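Long-range contact in probable branched-chain amino acid ABC transporter, amino acid binding protein (Thermus thermophilus, PDB 3LKB), which probably serves as the amino acid-binding component of an ABC transporter, capturing branched-chain amino acids such as the valine bound here for uptake: residues S13-G18 with D56-A61. The protein carries 2 engineered substitutions. Residues are numbered along the deposited sequence; the frame is centred on the assembly and turned at random.
With VAL (valine), chain C.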
loop_
_atom_site.group_PDB
_atom_site.type_symbol
_atom_site.label_atom_id
_atom_site.label_comp_id
_atom_site.label_asym_id
_atom_site.label_seq_id
_atom_site.Cartn_x
_atom_site.Cartn_y
_atom_site.Cartn_z
ATOM N N SER A 13 -2.357 -11.728 9.309
ATOM C CA SER A 13 -2.961 -11.625 7.966
ATOM C C SER A 13 -3.831 -10.383 7.952
ATOM O O SER A 13 -4.697 -10.243 8.791
ATOM C CB SER A 13 -3.804 -12.874 7.645
ATOM O OG SER A 13 -4.699 -12.646 6.573
ATOM N N GLY A 14 -3.588 -9.472 7.016
ATOM C CA GLY A 14 -4.336 -8.218 6.932
ATOM C C GLY A 14 -4.011 -7.494 5.642
ATOM O O GLY A 14 -3.355 -8.049 4.740
ATOM N N ALA A 15 -4.537 -6.277 5.525
ATOM C CA ALA A 15 -4.530 -5.489 4.314
ATOM C C ALA A 15 -3.307 -4.563 4.223
ATOM O O ALA A 15 -3.415 -3.368 4.577
ATOM C CB ALA A 15 -5.792 -4.649 4.258
ATOM N N ILE A 16 -2.178 -5.107 3.744
ATOM C CA ILE A 16 -0.984 -4.324 3.429
ATOM C C ILE A 16 -1.332 -3.474 2.188
ATOM O O ILE A 16 -0.860 -2.327 2.036
ATOM C CB ILE A 16 0.256 -5.262 3.193
ATOM C CG1 ILE A 16 0.765 -5.855 4.503
ATOM C CG2 ILE A 16 1.444 -4.494 2.706
ATOM C CD1 ILE A 16 1.243 -7.287 4.351
ATOM N N THR A 17 -2.204 -4.019 1.321
ATOM C CA THR A 17 -2.729 -3.249 0.208
ATOM C C THR A 17 -4.198 -3.478 0.133
ATOM O O THR A 17 -4.716 -4.260 0.923
ATOM C CB THR A 17 -2.050 -3.601 -1.121
ATOM O OG1 THR A 17 -2.401 -4.949 -1.534
ATOM C CG2 THR A 17 -0.520 -3.438 -0.958
ATOM N N GLY A 18 -4.882 -2.779 -0.787
ATOM C CA GLY A 18 -6.327 -2.886 -0.925
ATOM C C GLY A 18 -7.048 -2.054 0.097
ATOM O O GLY A 18 -6.443 -1.207 0.744
ATOM N N ASP A 56 -3.777 -10.057 2.853
ATOM C CA ASP A 56 -5.040 -10.585 2.365
ATOM C C ASP A 56 -5.877 -9.579 1.601
ATOM O O ASP A 56 -6.958 -9.931 1.149
ATOM C CB ASP A 56 -5.887 -11.153 3.510
ATOM C CG ASP A 56 -6.232 -10.096 4.605
ATOM O OD1 ASP A 56 -6.407 -8.882 4.291
ATOM O OD2 ASP A 56 -6.332 -10.515 5.796
ATOM N N GLN A 57 -5.401 -8.334 1.497
ATOM C CA GLN A 57 -6.107 -7.235 0.809
ATOM C C GLN A 57 -7.578 -7.046 1.218
ATOM O O GLN A 57 -8.403 -6.599 0.420
ATOM C CB GLN A 57 -5.986 -7.397 -0.701
ATOM C CG GLN A 57 -4.510 -7.405 -1.140
ATOM C CD GLN A 57 -4.321 -7.355 -2.614
ATOM O OE1 GLN A 57 -4.853 -8.196 -3.340
ATOM N NE2 GLN A 57 -3.557 -6.360 -3.088
ATOM N N TYR A 58 -7.887 -7.369 2.469
ATOM C CA TYR A 58 -9.231 -7.183 2.997
ATOM C C TYR A 58 -10.201 -8.148 2.351
ATOM O O TYR A 58 -11.370 -7.868 2.301
ATOM C CB TYR A 58 -9.739 -5.744 2.743
ATOM C CG TYR A 58 -10.544 -5.184 3.887
ATOM C CD1 TYR A 58 -9.996 -5.123 5.157
ATOM C CD2 TYR A 58 -11.859 -4.745 3.713
ATOM C CE1 TYR A 58 -10.718 -4.637 6.213
ATOM C CE2 TYR A 58 -12.604 -4.251 4.790
ATOM C CZ TYR A 58 -12.010 -4.189 6.028
ATOM O OH TYR A 58 -12.671 -3.707 7.100
ATOM N N ASN A 59 -9.697 -9.247 1.810
ATOM C CA ASN A 59 -10.552 -10.253 1.220
ATOM C C ASN A 59 -10.643 -11.456 2.183
ATOM O O ASN A 59 -9.675 -12.180 2.411
ATOM C CB ASN A 59 -10.001 -10.635 -0.161
ATOM C CG ASN A 59 -10.844 -11.684 -0.891
ATOM O OD1 ASN A 59 -11.477 -12.535 -0.288
ATOM N ND2 ASN A 59 -10.822 -11.628 -2.204
ATOM N N ASN A 60 -11.821 -11.632 2.750
ATOM C CA ASN A 60 -12.067 -12.656 3.765
ATOM C C ASN A 60 -11.689 -14.083 3.351
ATOM O O ASN A 60 -11.214 -14.833 4.210
ATOM C CB ASN A 60 -13.522 -12.614 4.234
ATOM C CG ASN A 60 -13.908 -11.279 4.841
ATOM O OD1 ASN A 60 -13.070 -10.466 5.237
ATOM N ND2 ASN A 60 -15.186 -11.043 4.904
ATOM N N ALA A 61 -11.858 -14.438 2.059
ATOM C CA ALA A 61 -11.409 -15.730 1.506
ATOM C C ALA A 61 -9.894 -15.907 1.489
ATOM O O ALA A 61 -9.371 -17.015 1.781
ATOM C CB ALA A 61 -11.992 -15.971 0.102
HETATM N N VAL C . -9.957 -1.515 9.374
HETATM C CA VAL C . -10.290 -2.317 10.615
HETATM C C VAL C . -9.303 -3.383 10.942
HETATM O O VAL C . -8.437 -3.046 11.718
HETATM C CB VAL C . -11.623 -3.025 10.541
HETATM C CG1 VAL C . -11.639 -4.074 9.539
HETATM C CG2 VAL C . -11.875 -3.594 11.794
#
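Ser13 and Gly14 meet Asp56 where the parallel strands 6-14 and 47-55 run out, at the edge of the valine pocket in the periplasmic binding protein fold of the leucine-binding protein family. Just past the strand end, Asp56 N donates to Gly14 O, 2.8 Å away, before residues 56-59 turn (type I') into helix 60-72. The tight part is built round the Asp56 carboxylate. With chi1 at 60°, CG sits between the backbone N and the carbonyl carbon, which lays the carboxylate against Gly14, its CG 3.5 Å from Gly14 CA; the nearly fully extended backbone there comes easily to glycine. OD2 accepts from Ser13 OG at 2.8 Å, on the anti side, and also bonds Thr63 OG1 of the following helix, while OD1 accepts from Tyr58 N (2.8 Å), an Asx turn. Replacing this aspartate by an alanine would probably leave Ser13 OG, Tyr58 N and Thr63 OG1 without this acceptor and let the turn shift. Ala15, small enough to fit beside that turn, sets CB 4.3 Å from Tyr58 CD1; the ring, part of the pocket lining, turns its edge to valine CG1, modelled too close for the detail to be trusted. Also close-packed, Gln57 NE2 donates almost straight to Thr17 OG1, a bond modelled very short, which Asp55 OD2 bonds too, while OE1 accepts from Arg277 NH1 of the second subunit. The looser side holds Asn59-Ala61, which do not touch 13-18, and partly exposed Gly18: phi is 80°, and a CB would crowd to 3.0 Å from Gln57 O.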